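Local coordinates for protein cell division GTPase FtsZ, diverged (Clostridium botulinum C, PDB 3V3T) that belongs to the tubulin/FtsZ family as a diverged, TubZ-like member, pairing a Rossmann-like GTPase domain with a tubulin-type C-terminal domain, at residues V214-D219 and V226-S231; S251-V256 and K278-V283. The protein carries 1 engineered substitution. One frame throughout, in Å; residues are numbered along the deposited sequence. Where two conformers were deposited one is given.

Interaction 1: residues V214-D219 and V226-S231; sequences VILEFD and VALAKS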
# COMPACT_ATOMS: atom_id res chain seq x y z
N VAL A 214 3.14 -7.46 -2.84
CA VAL A 214 2.49 -7.29 -4.14
C VAL A 214 1.31 -8.29 -4.24
O VAL A 214 1.43 -9.45 -3.85
CB VAL A 214 3.48 -7.47 -5.32
CG1 VAL A 214 2.74 -7.67 -6.64
CG2 VAL A 214 4.40 -6.27 -5.42
N ILE A 215 0.15 -7.82 -4.71
CA ILE A 215 -1.03 -8.66 -4.84
C ILE A 215 -1.34 -8.82 -6.32
O ILE A 215 -1.43 -7.82 -7.03
CB ILE A 215 -2.26 -8.02 -4.13
CG1 ILE A 215 -1.95 -7.69 -2.68
CG2 ILE A 215 -3.49 -8.92 -4.25
CD1 ILE A 215 -3.04 -6.92 -1.96
N LEU A 216 -1.49 -10.06 -6.78
CA LEU A 216 -1.80 -10.33 -8.19
C LEU A 216 -3.06 -11.16 -8.35
O LEU A 216 -3.27 -12.12 -7.63
CB LEU A 216 -0.66 -11.10 -8.85
CG LEU A 216 0.73 -10.45 -8.80
CD1 LEU A 216 1.80 -11.46 -9.23
CD2 LEU A 216 0.77 -9.21 -9.68
N GLU A 217 -3.89 -10.79 -9.32
CA GLU A 217 -4.96 -11.67 -9.74
C GLU A 217 -4.81 -12.05 -11.22
O GLU A 217 -4.41 -11.24 -12.05
CB GLU A 217 -6.33 -11.05 -9.43
CG GLU A 217 -6.62 -11.04 -7.92
CD GLU A 217 -7.96 -10.42 -7.57
OE1 GLU A 217 -8.72 -10.06 -8.49
OE2 GLU A 217 -8.26 -10.29 -6.37
N PHE A 218 -5.10 -13.31 -11.53
CA PHE A 218 -4.87 -13.81 -12.88
C PHE A 218 -6.03 -14.63 -13.41
O PHE A 218 -6.86 -15.14 -12.65
CB PHE A 218 -3.58 -14.62 -12.95
CG PHE A 218 -3.59 -15.88 -12.14
CD1 PHE A 218 -3.88 -17.10 -12.73
CD2 PHE A 218 -3.27 -15.85 -10.78
CE1 PHE A 218 -3.88 -18.28 -11.98
CE2 PHE A 218 -3.26 -17.01 -10.03
CZ PHE A 218 -3.56 -18.23 -10.63
N ASP A 219 -6.05 -14.75 -14.74
CA ASP A 219 -7.13 -15.40 -15.47
C ASP A 219 -7.17 -16.91 -15.24
O ASP A 219 -6.15 -17.58 -15.37
CB ASP A 219 -6.99 -15.11 -16.96
CG ASP A 219 -8.16 -15.61 -17.77
OD1 ASP A 219 -8.98 -16.38 -17.22
OD2 ASP A 219 -8.26 -15.23 -18.95
N VAL A 226 1.61 -17.83 -18.31
CA VAL A 226 1.24 -16.72 -19.19
C VAL A 226 0.30 -15.75 -18.48
O VAL A 226 0.46 -14.53 -18.57
CB VAL A 226 0.60 -17.21 -20.52
CG1 VAL A 226 0.18 -16.04 -21.40
CG2 VAL A 226 1.55 -18.13 -21.26
N ALA A 227 -0.69 -16.28 -17.77
CA ALA A 227 -1.65 -15.44 -17.07
C ALA A 227 -0.98 -14.58 -15.99
O ALA A 227 -1.36 -13.43 -15.79
CB ALA A 227 -2.75 -16.29 -16.45
N LEU A 228 0.00 -15.13 -15.30
CA LEU A 228 0.66 -14.40 -14.22
C LEU A 228 1.61 -13.36 -14.79
O LEU A 228 1.81 -12.28 -14.21
CB LEU A 228 1.40 -15.36 -13.28
CG LEU A 228 0.46 -15.90 -12.21
CD1 LEU A 228 1.07 -17.05 -11.44
CD2 LEU A 228 0.06 -14.77 -11.27
N ALA A 229 2.19 -13.68 -15.94
CA ALA A 229 3.06 -12.74 -16.62
C ALA A 229 2.27 -11.51 -17.06
O ALA A 229 2.72 -10.38 -16.88
CB ALA A 229 3.74 -13.41 -17.80
N LYS A 230 1.09 -11.73 -17.63
CA LYS A 230 0.18 -10.63 -17.97
C LYS A 230 -0.15 -9.83 -16.71
O LYS A 230 -0.07 -8.60 -16.69
CB LYS A 230 -1.10 -11.21 -18.58
CG LYS A 230 -2.15 -10.20 -18.99
CD LYS A 230 -3.27 -10.88 -19.76
CE LYS A 230 -4.46 -9.96 -19.95
NZ LYS A 230 -4.10 -8.74 -20.74
N SER A 231 -0.49 -10.55 -15.65
CA SER A 231 -0.83 -9.93 -14.39
C SER A 231 0.29 -9.02 -13.85
O SER A 231 0.04 -7.88 -13.43
CB SER A 231 -1.21 -11.00 -13.37
OG SER A 231 -1.47 -10.41 -12.11
O HOH W 1 -4.44 -12.64 -16.03
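Helix 224-233 packs against the strand before it, 211-217, an inner strand of the mixed sheet, in the TubZ-like C-terminal domain; residues 214-219 meet it through L216 and F218 on one side and A227, L228 and S231 on the other. The helix turns back against the strand it follows, its axis 8.3 Å from that of the strand with their directions 128° apart. F218 presents one ring face to L228, whose CG lies 4.3 Å from the ring centroid in a CH-pi contact displaced toward the rim. The CD2 branch of L228 comes closer still, 3.5 Å from F218 CD2. A first torsion of 65°, with CG lodged between the backbone N and the carbonyl carbon, sets this ring over the leucine, while F218 CB rests 4.0 Å from A227 CB.

L216 also sends its CB toward the helix, 3.4 Å from S231 OG. As in other tubulin-like C-terminal domains, helices pack on the sheet: helix 258-265 adds V265 against L216 and I261 and I264 against L228, while I215, alternating along the strand, faces helix 172-187. A direct hydrogen bond comes from the S231 hydroxyl, which donates to E217 O at 3.1 Å; with the donor 55° out of the carbonyl plane, the bond approaches from above. At D219, a water accepts from the backbone N at 3.0 Å and donates to A227 O at 3.2 Å, bridging the loop to the helix backbone.

Interaction 2: residues S251-V256 and K278-V283; sequences STTRVV and KKNIVV
S251 and I281 form an antiparallel hydrogen-bonded pair, their CA atoms 5.3 Å apart, close to the end of strand 247-252. Both bonds are nearly straight: S251 N donates to I281 O at 3.0 Å (169° at the hydrogen), and I281 N to S251 O at 2.8 Å. N280 CA adds a CA-H...O contact to the same S251 oxygen. This pair joins two neighbouring strands of the C-terminal domain's part of the mixed sheet, a backbone bond between V283 and G249 continuing it, and just past S251 and T252 the backbone of 251-256 leaves the strand and turns.

N280 bridges to that turn with its side chain. Its CG stands anti to its carbonyl carbon (chi1 -60°), and the N280 side chain crosses those of T252 and T253 at about a right angle. OD1 is gripped twice, by T253 N at 2.9 Å and by T253 OG1 at 3.2 Å. Within the turn, T252 OG1 donates to R254 O at 2.8 Å, tying the chain back on itself. On the sheet face shared by S251 and I281, S251 CB meets I281 CG2 at 3.9 Å, and S251 OG bonds to N276.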
# COMPACT_ATOMS: atom_id res chain seq x y z
N SER A 251 -4.46 -18.37 -3.35
CA SER A 251 -5.84 -18.87 -3.32
C SER A 251 -6.43 -18.91 -4.74
O SER A 251 -6.56 -17.88 -5.40
CB SER A 251 -6.71 -18.02 -2.40
OG SER A 251 -8.05 -18.49 -2.39
N THR A 252 -6.80 -20.11 -5.17
CA THR A 252 -7.18 -20.34 -6.56
C THR A 252 -8.47 -21.16 -6.68
O THR A 252 -8.78 -21.97 -5.81
CB THR A 252 -6.06 -21.09 -7.28
OG1 THR A 252 -5.74 -22.28 -6.54
CG2 THR A 252 -4.81 -20.20 -7.35
N THR A 253 -9.20 -20.94 -7.77
CA THR A 253 -10.46 -21.64 -7.99
C THR A 253 -10.27 -23.13 -8.26
O THR A 253 -11.15 -23.94 -7.95
CB THR A 253 -11.26 -21.02 -9.15
OG1 THR A 253 -10.41 -20.90 -10.30
CG2 THR A 253 -11.76 -19.65 -8.76
N ARG A 254 -9.13 -23.50 -8.85
CA ARG A 254 -8.83 -24.90 -9.12
C ARG A 254 -7.47 -25.28 -8.54
O ARG A 254 -6.76 -24.43 -8.03
CB ARG A 254 -8.83 -25.19 -10.62
CG ARG A 254 -9.67 -24.23 -11.45
CD ARG A 254 -9.70 -24.67 -12.92
NE ARG A 254 -10.48 -23.76 -13.76
CZ ARG A 254 -11.02 -24.11 -14.93
NH1 ARG A 254 -10.88 -25.34 -15.39
NH2 ARG A 254 -11.71 -23.21 -15.63
N VAL A 255 -7.13 -26.56 -8.64
CA VAL A 255 -5.77 -27.00 -8.34
C VAL A 255 -4.85 -26.33 -9.33
O VAL A 255 -5.15 -26.27 -10.52
CB VAL A 255 -5.63 -28.53 -8.52
CG1 VAL A 255 -4.16 -28.93 -8.61
CG2 VAL A 255 -6.34 -29.27 -7.40
N VAL A 256 -3.73 -25.80 -8.84
CA VAL A 256 -2.74 -25.20 -9.73
C VAL A 256 -1.35 -25.73 -9.44
O VAL A 256 -1.11 -26.35 -8.41
CB VAL A 256 -2.74 -23.66 -9.63
CG1 VAL A 256 -4.12 -23.11 -9.97
CG2 VAL A 256 -2.30 -23.22 -8.23
N LYS A 278 -14.18 -17.87 -6.16
CA LYS A 278 -14.31 -16.65 -6.97
C LYS A 278 -13.11 -16.26 -7.84
O LYS A 278 -13.25 -16.12 -9.06
CB LYS A 278 -14.73 -15.48 -6.07
CG LYS A 278 -16.09 -15.66 -5.42
CD LYS A 278 -16.39 -14.58 -4.39
CE LYS A 278 -17.75 -14.80 -3.74
NZ LYS A 278 -18.08 -13.77 -2.72
N LYS A 279 -11.95 -16.07 -7.23
CA LYS A 279 -10.81 -15.50 -7.96
C LYS A 279 -9.52 -16.29 -7.80
O LYS A 279 -9.42 -17.19 -6.98
CB LYS A 279 -10.59 -14.04 -7.53
CG LYS A 279 -11.71 -13.12 -7.99
CD LYS A 279 -11.43 -11.67 -7.66
CE LYS A 279 -12.49 -10.77 -8.25
NZ LYS A 279 -12.28 -9.35 -7.87
N ASN A 280 -8.54 -15.95 -8.63
CA ASN A 280 -7.21 -16.53 -8.50
C ASN A 280 -6.24 -15.46 -8.07
O ASN A 280 -5.98 -14.50 -8.82
CB ASN A 280 -6.75 -17.17 -9.80
CG ASN A 280 -7.67 -18.27 -10.25
OD1 ASN A 280 -7.72 -19.34 -9.64
ND2 ASN A 280 -8.42 -18.00 -11.31
N ILE A 281 -5.72 -15.60 -6.87
CA ILE A 281 -4.97 -14.51 -6.29
C ILE A 281 -3.67 -15.00 -5.66
O ILE A 281 -3.63 -16.02 -4.97
CB ILE A 281 -5.85 -13.71 -5.30
CG1 ILE A 281 -5.02 -12.66 -4.54
CG2 ILE A 281 -6.54 -14.62 -4.34
CD1 ILE A 281 -5.88 -11.69 -3.74
N VAL A 282 -2.60 -14.27 -5.94
CA VAL A 282 -1.31 -14.49 -5.32
C VAL A 282 -0.91 -13.25 -4.54
O VAL A 282 -0.94 -12.13 -5.05
CB VAL A 282 -0.20 -14.75 -6.37
CG1 VAL A 282 1.14 -15.04 -5.69
CG2 VAL A 282 -0.61 -15.88 -7.32
N VAL A 283 -0.52 -13.45 -3.28
CA VAL A 283 0.03 -12.38 -2.49
C VAL A 283 1.47 -12.71 -2.17
O VAL A 283 1.75 -13.74 -1.55
CB VAL A 283 -0.74 -12.23 -1.17
CG1 VAL A 283 -0.17 -11.05 -0.36
CG2 VAL A 283 -2.22 -12.03 -1.46

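How the interactions relate
Interaction 1 closes before interaction 2 opens along the chain, the next regular element after helix 224-233 being strand 247-252, and their centres lie 11 Å apart. Both belong to the TubZ-like C-terminal domain and to one mixed beta-sheet, where strand 281-287 runs between strands 211-217 and 247-252, antiparallel to both. Strands 211-217 and 281-287 are neighbours and bond directly: probable backbone hydrogen bonds run from L216 N to V282 O and from F218 N to N280 O, and E217 packs against K279 and N280. The middle strand is thus bonded along both borders, so that strands 211-217, 281-287 and 247-252 form a continuous piece of beta-sheet, on which helix 224-233 packs.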